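Local coordinates for protein peptide amidase (Stenotrophomonas maltophilia, PDB 1M22) that probably hydrolyses amide bonds as a member of the amidase signature family, at residues P82-D87 with N176-A181; I89-M94 with Y112-L117; G99-Q104 with K360-L365; N135-D140 with G364-E369. All blocks are in the same frame, centred on the assembly; numbering follows the deposited sequence.

Overall arrangement
Contacts 1 and 2 belong to the central eleven-stranded sheet and the helix layer on one of its faces. Contact 1 pairs strands 82-86 and 180-185. Contact 2, its centre about 13 Å away, sets the loop after strand 82-86 against helix 112-119, and L85 touches A91 and V114 there. Contacts 3 and 4 lie farther from the middle of the chain, their centres about 11 Å apart. They tie the loops at 99-104 and 135-140 to overlapping parts of 360-369, sharing G364 and L365. The early segments thus follow one another from the strand that carries K86, and two meet a much later region, the end of helix 359-362 and the loop leading to helix 369-375.

Contact 1: residues P82-D87 with N176-A181; sequences PLLLKD and NLASVA
L84 gives up more surface than any other residue here, its isobutyl end lying against A178, whose CB is 3.6 Å from L84 CD1. CG sits beside the backbone N (chi1 -73°), which leans the branch back along the strand to where that methyl waits. Nearer the backbone, L84 CB faces A181 CB at 4.3 Å. Alanine suits both places: A178 fits between L84 and L125, and A181 leaves room for helix 167-174, which meets it through S169 and V173 and meets L84 through A172. The backbone of L84 takes part as well, its N donating to V180 O over 3.2 Å. These residues are where two neighbouring parallel strands, 82-86 and 180-185, begin to pair inside the mixed sheet of the amidase fold. On the far edge of 82-86 runs strand 123-128, and at the end of strand 82-86 K86 NZ bonds to S165 OG, joining two active-site residues. P82, which lacks an N-H, contributes its carbonyl: P82 O accepts from S179 N at 3.1 Å, a somewhat bent bond with 147° at the hydrogen. On the other face of the sheet L83 CB meets V180 CG2 at 3.7 Å, two branched aliphatic residues side by side, and L83 there reaches L117 of helix 112-119.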
loop_
_atom_site.group_PDB
_atom_site.type_symbol
_atom_site.label_atom_id
_atom_site.label_comp_id
_atom_site.label_asym_id
_atom_site.label_seq_id
_atom_site.Cartn_x
_atom_site.Cartn_y
_atom_site.Cartn_z
ATOM N N PRO A 82 9.046 -13.321 7.396
ATOM C CA PRO A 82 7.616 -13.544 7.142
ATOM C C PRO A 82 6.868 -12.272 6.762
ATOM O O PRO A 82 7.019 -11.236 7.417
ATOM C CB PRO A 82 7.099 -14.106 8.471
ATOM C CG PRO A 82 8.340 -14.586 9.181
ATOM C CD PRO A 82 9.355 -13.541 8.817
ATOM N N LEU A 83 6.040 -12.362 5.726
ATOM C CA LEU A 83 5.267 -11.214 5.271
ATOM C C LEU A 83 3.843 -11.583 4.871
ATOM O O LEU A 83 3.506 -12.763 4.736
ATOM C CB LEU A 83 5.989 -10.534 4.100
ATOM C CG LEU A 83 6.329 -11.353 2.850
ATOM C CD1 LEU A 83 5.074 -11.608 2.024
ATOM C CD2 LEU A 83 7.358 -10.592 2.019
ATOM N N LEU A 84 3.008 -10.562 4.698
ATOM C CA LEU A 84 1.611 -10.742 4.301
ATOM C C LEU A 84 1.344 -10.029 2.978
ATOM O O LEU A 84 1.989 -9.026 2.666
ATOM C CB LEU A 84 0.682 -10.199 5.389
ATOM C CG LEU A 84 0.597 -11.046 6.663
ATOM C CD1 LEU A 84 0.066 -10.195 7.799
ATOM C CD2 LEU A 84 -0.299 -12.258 6.432
ATOM N N LEU A 85 0.383 -10.542 2.214
ATOM C CA LEU A 85 0.035 -9.986 0.906
ATOM C C LEU A 85 -1.433 -9.599 0.803
ATOM O O LEU A 85 -2.305 -10.394 1.153
ATOM C CB LEU A 85 0.309 -11.023 -0.186
ATOM C CG LEU A 85 1.704 -11.626 -0.324
ATOM C CD1 LEU A 85 1.637 -12.839 -1.235
ATOM C CD2 LEU A 85 2.667 -10.584 -0.870
ATOM N N LYS A 86 -1.712 -8.393 0.313
ATOM C CA LYS A 86 -3.092 -7.949 0.123
ATOM C C LYS A 86 -3.786 -9.002 -0.753
ATOM O O LYS A 86 -3.197 -9.501 -1.717
ATOM C CB LYS A 86 -3.102 -6.586 -0.568
ATOM C CG LYS A 86 -4.478 -5.969 -0.761
ATOM C CD LYS A 86 -4.323 -4.561 -1.318
ATOM C CE LYS A 86 -5.651 -3.851 -1.520
ATOM N NZ LYS A 86 -5.442 -2.459 -2.013
ATOM N N ASP A 87 -5.041 -9.324 -0.437
ATOM C CA ASP A 87 -5.736 -10.369 -1.173
ATOM C C ASP A 87 -6.201 -10.111 -2.598
ATOM O O ASP A 87 -7.150 -10.743 -3.071
ATOM C CB ASP A 87 -6.888 -10.940 -0.342
ATOM C CG ASP A 87 -7.317 -12.318 -0.825
ATOM O OD1 ASP A 87 -6.430 -13.127 -1.182
ATOM O OD2 ASP A 87 -8.532 -12.597 -0.841
ATOM N N ASN A 176 2.032 -5.723 14.437
ATOM C CA ASN A 176 3.116 -6.699 14.470
ATOM C C ASN A 176 2.658 -8.139 14.215
ATOM O O ASN A 176 3.089 -9.078 14.896
ATOM C CB ASN A 176 3.885 -6.606 15.797
ATOM C CG ASN A 176 4.750 -5.356 15.882
ATOM O OD1 ASN A 176 4.364 -4.354 16.489
ATOM N ND2 ASN A 176 5.921 -5.408 15.264
ATOM N N LEU A 177 1.794 -8.306 13.215
ATOM C CA LEU A 177 1.301 -9.624 12.830
ATOM C C LEU A 177 2.215 -10.244 11.771
ATOM O O LEU A 177 2.041 -11.396 11.386
ATOM C CB LEU A 177 -0.123 -9.531 12.279
ATOM C CG LEU A 177 -1.191 -8.935 13.198
ATOM C CD1 LEU A 177 -2.548 -9.074 12.530
ATOM C CD2 LEU A 177 -1.195 -9.644 14.546
ATOM N N ALA A 178 3.172 -9.454 11.291
ATOM C CA ALA A 178 4.150 -9.901 10.304
ATOM C C ALA A 178 5.276 -8.878 10.296
ATOM O O ALA A 178 5.148 -7.808 10.885
ATOM C CB ALA A 178 3.517 -9.995 8.921
ATOM N N SER A 179 6.382 -9.209 9.640
ATOM C CA SER A 179 7.509 -8.287 9.565
ATOM C C SER A 179 7.154 -7.103 8.675
ATOM O O SER A 179 7.326 -5.950 9.067
ATOM C CB SER A 179 8.738 -8.997 9.000
ATOM O OG SER A 179 9.762 -8.070 8.692
ATOM N N VAL A 180 6.656 -7.410 7.481
ATOM C CA VAL A 180 6.268 -6.404 6.498
ATOM C C VAL A 180 5.074 -6.927 5.703
ATOM O O VAL A 180 4.676 -8.085 5.855
ATOM C CB VAL A 180 7.425 -6.110 5.515
ATOM C CG1 VAL A 180 8.594 -5.477 6.255
ATOM C CG2 VAL A 180 7.872 -7.401 4.835
ATOM N N ALA A 181 4.511 -6.080 4.852
ATOM C CA ALA A 181 3.372 -6.473 4.032
ATOM C C ALA A 181 3.377 -5.741 2.699
ATOM O O ALA A 181 4.083 -4.745 2.521
ATOM C CB ALA A 181 2.063 -6.192 4.770
#

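Contact 2: residues I89-M94 with Y112-L117; sequences INAAPM and YLVRRL
V114 turns its two methyl groups toward the loop 89-94, and each finds a different neighbour. CG2 does the closer work: it rests 3.6 Å from I89 CG2 and 3.4 Å from the carbonyl oxygen N90 O. In I89 the CG2 methyl stands anti to the backbone N, which turns it to the helix, while the side chain as a whole also touches I182 and T184 of the neighbouring strand. A beta-branched residue at each position offers a broad, stiff apolar surface close to the backbone. The packing slackens around this pair. A91 CB stays 4.2 Å from V114 CG1, and L113 CD1 comes only to 4.3 Å from I89 CG2. L85 of strand 82-86 packs against both A91 and V114. The segments belong to a beta-alpha-beta crossover in which strand 82-86, a long loop and helix 112-119 lead to the parallel strand 123-128. A different side of the helix bears R115, which is exposed, and Y112 and R116, which are partly so. There the guanidinium of R115 lays one face over Y112 CA, and R116 NH1 makes a weak 3.4 Å bond to Y112 OH while its NE donates to A240 O. The polar end of N90 is occupied elsewhere, its OD1 accepting from Y337 OH, and A92 bonds through its backbone to D110 and R118. The contact between loop and helix is thus mainly apolar packing, whereas directional polar bonds to residues outside the two segments help fix the loop.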
loop_
_atom_site.group_PDB
_atom_site.type_symbol
_atom_site.label_atom_id
_atom_site.label_comp_id
_atom_site.label_asym_id
_atom_site.label_seq_id
_atom_site.Cartn_x
_atom_site.Cartn_y
_atom_site.Cartn_z
ATOM N N ILE A 89 -3.573 -9.870 -4.736
ATOM C CA ILE A 89 -2.300 -10.315 -5.314
ATOM C C ILE A 89 -2.258 -11.848 -5.350
ATOM O O ILE A 89 -2.360 -12.501 -4.311
ATOM C CB ILE A 89 -1.103 -9.804 -4.467
ATOM C CG1 ILE A 89 -1.138 -8.275 -4.379
ATOM C CG2 ILE A 89 0.214 -10.293 -5.070
ATOM C CD1 ILE A 89 -0.132 -7.678 -3.400
ATOM N N ASN A 90 -2.107 -12.421 -6.543
ATOM C CA ASN A 90 -2.065 -13.876 -6.699
ATOM C C ASN A 90 -0.915 -14.512 -5.923
ATOM O O ASN A 90 0.228 -14.063 -6.015
ATOM C CB ASN A 90 -1.911 -14.260 -8.177
ATOM C CG ASN A 90 -3.098 -13.851 -9.029
ATOM O OD1 ASN A 90 -4.092 -13.325 -8.534
ATOM N ND2 ASN A 90 -2.994 -14.102 -10.332
ATOM N N ALA A 91 -1.217 -15.573 -5.180
ATOM C CA ALA A 91 -0.197 -16.276 -4.409
ATOM C C ALA A 91 -0.657 -17.681 -4.035
ATOM O O ALA A 91 -1.519 -17.852 -3.176
ATOM C CB ALA A 91 0.152 -15.489 -3.145
ATOM N N ALA A 92 -0.082 -18.682 -4.689
ATOM C CA ALA A 92 -0.431 -20.066 -4.398
ATOM C C ALA A 92 0.111 -20.412 -3.013
ATOM O O ALA A 92 1.111 -19.845 -2.573
ATOM C CB ALA A 92 0.176 -20.985 -5.449
ATOM N N PRO A 93 -0.532 -21.359 -2.311
ATOM C CA PRO A 93 -1.716 -22.128 -2.706
ATOM C C PRO A 93 -3.017 -21.529 -2.173
ATOM O O PRO A 93 -4.050 -22.198 -2.133
ATOM C CB PRO A 93 -1.435 -23.489 -2.095
ATOM C CG PRO A 93 -0.865 -23.098 -0.766
ATOM C CD PRO A 93 0.079 -21.944 -1.102
ATOM N N MET A 94 -2.961 -20.271 -1.758
ATOM C CA MET A 94 -4.129 -19.590 -1.217
ATOM C C MET A 94 -5.026 -19.065 -2.327
ATOM O O MET A 94 -4.641 -19.027 -3.494
ATOM C CB MET A 94 -3.683 -18.418 -0.346
ATOM C CG MET A 94 -2.733 -18.810 0.769
ATOM S SD MET A 94 -1.645 -17.457 1.243
ATOM C CE MET A 94 -0.283 -17.730 0.107
ATOM N N TYR A 112 4.024 -12.020 -10.327
ATOM C CA TYR A 112 5.446 -11.783 -10.534
ATOM C C TYR A 112 6.164 -11.308 -9.270
ATOM O O TYR A 112 7.204 -11.852 -8.903
ATOM C CB TYR A 112 5.663 -10.759 -11.652
ATOM C CG TYR A 112 7.122 -10.577 -12.009
ATOM C CD1 TYR A 112 7.797 -11.537 -12.760
ATOM C CD2 TYR A 112 7.841 -9.470 -11.556
ATOM C CE1 TYR A 112 9.151 -11.403 -13.050
ATOM C CE2 TYR A 112 9.199 -9.327 -11.841
ATOM C CZ TYR A 112 9.843 -10.300 -12.585
ATOM O OH TYR A 112 11.185 -10.184 -12.858
ATOM N N LEU A 113 5.616 -10.304 -8.591
ATOM C CA LEU A 113 6.283 -9.796 -7.397
ATOM C C LEU A 113 6.352 -10.833 -6.281
ATOM O O LEU A 113 7.254 -10.786 -5.443
ATOM C CB LEU A 113 5.611 -8.509 -6.908
ATOM C CG LEU A 113 4.222 -8.547 -6.278
ATOM C CD1 LEU A 113 4.327 -8.908 -4.799
ATOM C CD2 LEU A 113 3.590 -7.175 -6.420
ATOM N N VAL A 114 5.410 -11.772 -6.266
ATOM C CA VAL A 114 5.418 -12.815 -5.249
ATOM C C VAL A 114 6.536 -13.805 -5.575
ATOM O O VAL A 114 7.213 -14.307 -4.676
ATOM C CB VAL A 114 4.056 -13.536 -5.172
ATOM C CG1 VAL A 114 4.138 -14.724 -4.223
ATOM C CG2 VAL A 114 2.994 -12.560 -4.690
ATOM N N ARG A 115 6.737 -14.079 -6.862
ATOM C CA ARG A 115 7.811 -14.975 -7.267
ATOM C C ARG A 115 9.133 -14.329 -6.848
ATOM O O ARG A 115 10.041 -15.005 -6.368
ATOM C CB ARG A 115 7.787 -15.207 -8.782
ATOM C CG ARG A 115 6.522 -15.905 -9.271
ATOM C CD ARG A 115 6.736 -16.623 -10.599
ATOM N NE ARG A 115 6.971 -15.718 -11.722
ATOM C CZ ARG A 115 6.029 -14.988 -12.310
ATOM N NH1 ARG A 115 4.774 -15.048 -11.884
ATOM N NH2 ARG A 115 6.339 -14.204 -13.335
ATOM N N ARG A 116 9.236 -13.013 -7.013
ATOM C CA ARG A 116 10.457 -12.321 -6.620
ATOM C C ARG A 116 10.672 -12.391 -5.108
ATOM O O ARG A 116 11.792 -12.608 -4.648
ATOM C CB ARG A 116 10.428 -10.856 -7.060
ATOM C CG ARG A 116 10.531 -10.643 -8.563
ATOM C CD ARG A 116 10.765 -9.174 -8.884
ATOM N NE ARG A 116 12.088 -8.719 -8.462
ATOM C CZ ARG A 116 13.221 -9.032 -9.083
ATOM N NH1 ARG A 116 13.200 -9.803 -10.161
ATOM N NH2 ARG A 116 14.379 -8.572 -8.627
ATOM N N LEU A 117 9.607 -12.214 -4.331
ATOM C CA LEU A 117 9.727 -12.271 -2.876
ATOM C C LEU A 117 10.132 -13.663 -2.409
ATOM O O LEU A 117 10.977 -13.805 -1.528
ATOM C CB LEU A 117 8.408 -11.863 -2.216
ATOM C CG LEU A 117 8.097 -10.366 -2.253
ATOM C CD1 LEU A 117 6.662 -10.138 -1.825
ATOM C CD2 LEU A 117 9.062 -9.615 -1.349
#

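Contact 3: residues G99-Q104 with K360-L365; sequences GSLALQ and KQELGL
E362 reaches across to the backbone of L101, and its OE2 accepts the N-H of L101 at 3.0 Å. The bond is nearly straight, 168° at the hydrogen, and the donor lies almost in line with the carboxylate C-O. That amide is held inside an ST turn, in which S100 OG accepts from A102 N at 3.0 Å, so serine suits the place by giving a short side chain that closes the turn. The side chain of E362 folds at chi2 (-73°), which brings the carboxylate nearer to the loop than its starting direction would. L101 CB also lies close to the same oxygen, 3.4 Å from E362 OE2. The other end of L101 crosses the Q361 side chain at about a right angle, L101 CD1 meeting Q361 CB at 3.7 Å, and it continues onto F354 of helix 348-357. Further out, S100 touches E132 and W133 of helix 132-135. E132 also lies close to E362 as a like charge, but the repulsion is probably eased by R137, which pairs with both: its NH1 forms a salt bridge with E132 OE1 and another with E362 OE1.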
loop_
_atom_site.group_PDB
_atom_site.type_symbol
_atom_site.label_atom_id
_atom_site.label_comp_id
_atom_site.label_asym_id
_atom_site.label_seq_id
_atom_site.Cartn_x
_atom_site.Cartn_y
_atom_site.Cartn_z
ATOM N N GLY A 99 -11.507 -10.130 -1.720
ATOM C CA GLY A 99 -12.503 -10.012 -0.666
ATOM C C GLY A 99 -13.900 -10.491 -1.037
ATOM O O GLY A 99 -14.798 -10.516 -0.191
ATOM N N SER A 100 -14.082 -10.884 -2.294
ATOM C CA SER A 100 -15.383 -11.335 -2.787
ATOM C C SER A 100 -15.655 -12.827 -2.622
ATOM O O SER A 100 -14.754 -13.655 -2.736
ATOM C CB SER A 100 -15.521 -10.963 -4.265
ATOM O OG SER A 100 -16.715 -11.489 -4.822
ATOM N N LEU A 101 -16.913 -13.165 -2.360
ATOM C CA LEU A 101 -17.297 -14.562 -2.215
ATOM C C LEU A 101 -17.253 -15.263 -3.575
ATOM O O LEU A 101 -17.178 -16.487 -3.650
ATOM C CB LEU A 101 -18.702 -14.665 -1.618
ATOM C CG LEU A 101 -18.822 -14.238 -0.153
ATOM C CD1 LEU A 101 -20.280 -14.266 0.274
ATOM C CD2 LEU A 101 -17.993 -15.168 0.720
ATOM N N ALA A 102 -17.284 -14.478 -4.649
ATOM C CA ALA A 102 -17.253 -15.031 -6.000
ATOM C C ALA A 102 -15.938 -15.739 -6.327
ATOM O O ALA A 102 -15.904 -16.642 -7.166
ATOM C CB ALA A 102 -17.514 -13.925 -7.017
ATOM N N LEU A 103 -14.856 -15.341 -5.662
ATOM C CA LEU A 103 -13.549 -15.944 -5.917
ATOM C C LEU A 103 -12.964 -16.692 -4.718
ATOM O O LEU A 103 -11.750 -16.884 -4.634
ATOM C CB LEU A 103 -12.559 -14.866 -6.367
ATOM C CG LEU A 103 -12.905 -14.079 -7.633
ATOM C CD1 LEU A 103 -11.860 -12.999 -7.850
ATOM C CD2 LEU A 103 -12.968 -15.015 -8.828
ATOM N N GLN A 104 -13.823 -17.124 -3.801
ATOM C CA GLN A 104 -13.369 -17.838 -2.611
ATOM C C GLN A 104 -12.640 -19.148 -2.910
ATOM O O GLN A 104 -11.856 -19.624 -2.090
ATOM C CB GLN A 104 -14.553 -18.118 -1.682
ATOM C CG GLN A 104 -15.654 -18.950 -2.315
ATOM C CD GLN A 104 -16.746 -19.312 -1.329
ATOM O OE1 GLN A 104 -17.359 -18.439 -0.715
ATOM N NE2 GLN A 104 -16.999 -20.606 -1.177
ATOM N N LYS A 360 -27.862 -10.955 -0.208
ATOM C CA LYS A 360 -27.870 -10.989 1.250
ATOM C C LYS A 360 -26.467 -10.909 1.851
ATOM O O LYS A 360 -26.256 -10.236 2.860
ATOM C CB LYS A 360 -28.574 -12.259 1.744
ATOM C CG LYS A 360 -28.430 -12.517 3.239
ATOM C CD LYS A 360 -28.929 -11.347 4.073
ATOM C CE LYS A 360 -28.692 -11.594 5.556
ATOM N NZ LYS A 360 -29.105 -10.433 6.391
ATOM N N GLN A 361 -25.508 -11.588 1.229
ATOM C CA GLN A 361 -24.139 -11.594 1.733
ATOM C C GLN A 361 -23.247 -10.514 1.127
ATOM O O GLN A 361 -22.295 -10.061 1.765
ATOM C CB GLN A 361 -23.480 -12.956 1.481
ATOM C CG GLN A 361 -24.144 -14.144 2.164
ATOM C CD GLN A 361 -25.501 -14.478 1.576
ATOM O OE1 GLN A 361 -25.654 -14.585 0.358
ATOM N NE2 GLN A 361 -26.493 -14.655 2.442
ATOM N N GLU A 362 -23.557 -10.097 -0.096
ATOM C CA GLU A 362 -22.738 -9.105 -0.790
ATOM C C GLU A 362 -23.241 -7.666 -0.844
ATOM O O GLU A 362 -22.443 -6.730 -0.791
ATOM C CB GLU A 362 -22.482 -9.572 -2.226
ATOM C CG GLU A 362 -21.549 -10.767 -2.360
ATOM C CD GLU A 362 -20.096 -10.413 -2.096
ATOM O OE1 GLU A 362 -19.815 -9.234 -1.786
ATOM O OE2 GLU A 362 -19.242 -11.319 -2.201
ATOM N N LEU A 363 -24.552 -7.480 -0.951
ATOM C CA LEU A 363 -25.109 -6.137 -1.075
ATOM C C LEU A 363 -25.944 -5.660 0.111
ATOM O O LEU A 363 -26.871 -4.871 -0.061
ATOM C CB LEU A 363 -25.945 -6.064 -2.357
ATOM C CG LEU A 363 -25.250 -6.583 -3.621
ATOM C CD1 LEU A 363 -26.228 -6.577 -4.783
ATOM C CD2 LEU A 363 -24.029 -5.728 -3.937
ATOM N N GLY A 364 -25.599 -6.117 1.308
ATOM C CA GLY A 364 -26.343 -5.723 2.491
ATOM C C GLY A 364 -25.956 -4.384 3.096
ATOM O O GLY A 364 -26.795 -3.711 3.695
ATOM N N LEU A 365 -24.693 -3.990 2.948
ATOM C CA LEU A 365 -24.221 -2.725 3.505
ATOM C C LEU A 365 -24.250 -1.589 2.485
ATOM O O LEU A 365 -24.585 -0.454 2.819
ATOM C CB LEU A 365 -22.806 -2.898 4.062
ATOM C CG LEU A 365 -22.681 -3.895 5.218
ATOM C CD1 LEU A 365 -21.223 -4.027 5.628
ATOM C CD2 LEU A 365 -23.527 -3.429 6.397
#

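Contact 4: residues N135-D140 with G364-E369; sequences NFRGND and GLFGQE
R137 holds the carbonyl oxygen of G367 side-on with two nitrogens, NE and NH2, each 3.0 Å from G367 O. This two-point grip fixes the rotation of the guanidinium; both nitrogens approach from the same face of the carbonyl, above its plane. The bend at chi3 (78°) turns the end of the long chain to this task, while NH1 makes a salt bridge to E132 and a hydrogen bond to E362 O. A second polar link joins N139 N to E369 OE1 at 2.9 Å, nearly straight at 162°, with the donor standing above the carboxylate plane. Water 2 strengthens this corner by giving hydrogens to N139 O and E369 OE2 and accepting from G367 N. F366 offers a ring face to R137, whose NH2 lies over it toward the rim. The cation-pi pair is off-centre, with R137 CZ 4.3 Å from the ring centroid and the planes 39° apart. An aromatic suits the place because it gives the positive group an electron-rich cover, and W145 also meets the ring. Glycine fits at 138, its CA 3.3 Å from E369 OE1, because a side chain would run into G367 O and that carboxylate oxygen. The N139 amide rests on the E369 chain, ND2 being 3.4 Å from E369 CB. Q368 holds the N-cap position of helix 369-375, and the contact is a loop-to-loop join that ties the loop after helix 132-135 to the turn between helices 359-362 and 369-375 in the outer helical part of the amidase fold.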
loop_
_atom_site.group_PDB
_atom_site.type_symbol
_atom_site.label_atom_id
_atom_site.label_comp_id
_atom_site.label_asym_id
_atom_site.label_seq_id
_atom_site.Cartn_x
_atom_site.Cartn_y
_atom_site.Cartn_z
ATOM N N ASN A 135 -12.048 -1.409 -3.232
ATOM C CA ASN A 135 -12.963 -0.280 -3.123
ATOM C C ASN A 135 -13.470 0.281 -4.446
ATOM O O ASN A 135 -13.778 1.469 -4.544
ATOM C CB ASN A 135 -12.350 0.843 -2.275
ATOM C CG ASN A 135 -13.398 1.825 -1.780
ATOM O OD1 ASN A 135 -14.525 1.435 -1.476
ATOM N ND2 ASN A 135 -13.032 3.098 -1.691
ATOM N N PHE A 136 -13.557 -0.564 -5.466
ATOM C CA PHE A 136 -14.097 -0.096 -6.734
ATOM C C PHE A 136 -15.354 -0.900 -7.052
ATOM O O PHE A 136 -15.523 -1.397 -8.164
ATOM C CB PHE A 136 -13.086 -0.237 -7.875
ATOM C CG PHE A 136 -13.338 0.716 -9.008
ATOM C CD1 PHE A 136 -13.058 2.069 -8.860
ATOM C CD2 PHE A 136 -13.901 0.275 -10.199
ATOM C CE1 PHE A 136 -13.335 2.975 -9.881
ATOM C CE2 PHE A 136 -14.183 1.173 -11.232
ATOM C CZ PHE A 136 -13.899 2.527 -11.070
ATOM N N ARG A 137 -16.238 -1.029 -6.065
ATOM C CA ARG A 137 -17.470 -1.781 -6.260
ATOM C C ARG A 137 -18.719 -0.912 -6.216
ATOM O O ARG A 137 -19.531 -0.953 -7.139
ATOM C CB ARG A 137 -17.607 -2.890 -5.217
ATOM C CG ARG A 137 -18.615 -3.952 -5.636
ATOM C CD ARG A 137 -19.026 -4.846 -4.488
ATOM N NE ARG A 137 -20.003 -4.205 -3.611
ATOM C CZ ARG A 137 -20.518 -4.787 -2.533
ATOM N NH1 ARG A 137 -20.140 -6.012 -2.202
ATOM N NH2 ARG A 137 -21.423 -4.151 -1.797
ATOM N N GLY A 138 -18.881 -0.130 -5.152
ATOM C CA GLY A 138 -20.072 0.702 -5.058
ATOM C C GLY A 138 -19.915 2.033 -4.348
ATOM O O GLY A 138 -18.841 2.353 -3.837
ATOM N N ASN A 139 -20.996 2.812 -4.328
ATOM C CA ASN A 139 -21.006 4.114 -3.664
ATOM C C ASN A 139 -21.234 3.917 -2.167
ATOM O O ASN A 139 -21.794 2.908 -1.748
ATOM C CB ASN A 139 -22.128 5.011 -4.210
ATOM C CG ASN A 139 -22.025 5.246 -5.703
ATOM O OD1 ASN A 139 -20.934 5.391 -6.249
ATOM N ND2 ASN A 139 -23.174 5.312 -6.370
ATOM N N ASP A 140 -20.806 4.890 -1.369
ATOM C CA ASP A 140 -20.968 4.829 0.082
ATOM C C ASP A 140 -20.424 3.530 0.660
ATOM O O ASP A 140 -21.011 2.944 1.571
ATOM C CB ASP A 140 -22.444 4.970 0.469
ATOM C CG ASP A 140 -23.067 6.243 -0.062
ATOM O OD1 ASP A 140 -22.405 7.301 -0.012
ATOM O OD2 ASP A 140 -24.226 6.189 -0.520
ATOM N N GLY A 364 -25.599 -6.117 1.308
ATOM C CA GLY A 364 -26.343 -5.723 2.491
ATOM C C GLY A 364 -25.956 -4.384 3.096
ATOM O O GLY A 364 -26.795 -3.711 3.695
ATOM N N LEU A 365 -24.693 -3.990 2.948
ATOM C CA LEU A 365 -24.221 -2.725 3.505
ATOM C C LEU A 365 -24.250 -1.589 2.485
ATOM O O LEU A 365 -24.585 -0.454 2.819
ATOM C CB LEU A 365 -22.806 -2.898 4.062
ATOM C CG LEU A 365 -22.681 -3.895 5.218
ATOM C CD1 LEU A 365 -21.223 -4.027 5.628
ATOM C CD2 LEU A 365 -23.527 -3.429 6.397
ATOM N N PHE A 366 -23.882 -1.898 1.247
ATOM C CA PHE A 366 -23.901 -0.923 0.161
ATOM C C PHE A 366 -23.998 -1.668 -1.169
ATOM O O PHE A 366 -23.885 -2.891 -1.206
ATOM C CB PHE A 366 -22.667 -0.002 0.194
ATOM C CG PHE A 366 -21.352 -0.725 0.174
ATOM C CD1 PHE A 366 -20.826 -1.277 1.339
ATOM C CD2 PHE A 366 -20.631 -0.842 -1.010
ATOM C CE1 PHE A 366 -19.596 -1.935 1.326
ATOM C CE2 PHE A 366 -19.399 -1.499 -1.033
ATOM C CZ PHE A 366 -18.883 -2.044 0.137
ATOM N N GLY A 367 -24.206 -0.929 -2.253
ATOM C CA GLY A 367 -24.373 -1.558 -3.553
ATOM C C GLY A 367 -23.149 -1.859 -4.393
ATOM O O GLY A 367 -22.038 -2.025 -3.880
ATOM N N GLN A 368 -23.370 -1.946 -5.702
ATOM C CA GLN A 368 -22.304 -2.231 -6.658
ATOM C C GLN A 368 -22.408 -1.298 -7.862
ATOM O O GLN A 368 -22.203 -1.709 -9.008
ATOM C CB GLN A 368 -22.367 -3.700 -7.101
ATOM C CG GLN A 368 -23.648 -4.106 -7.826
ATOM C CD GLN A 368 -23.651 -5.575 -8.209
ATOM O OE1 GLN A 368 -22.596 -6.196 -8.335
ATOM N NE2 GLN A 368 -24.839 -6.137 -8.417
ATOM N N GLU A 369 -22.700 -0.033 -7.580
ATOM C CA GLU A 369 -22.856 0.989 -8.610
ATOM C C GLU A 369 -21.649 1.197 -9.519
ATOM O O GLU A 369 -21.809 1.491 -10.703
ATOM C CB GLU A 369 -23.240 2.328 -7.969
ATOM C CG GLU A 369 -24.542 2.278 -7.177
ATOM C CD GLU A 369 -24.338 2.044 -5.688
ATOM O OE1 GLU A 369 -23.317 1.444 -5.294
ATOM O OE2 GLU A 369 -25.217 2.451 -4.899
HETATM O O HOH W 1 -22.362 -4.858 1.351
HETATM O O HOH W 2 -24.263 1.994 -2.326
HETATM O O HOH W 3 -23.159 2.656 3.404
#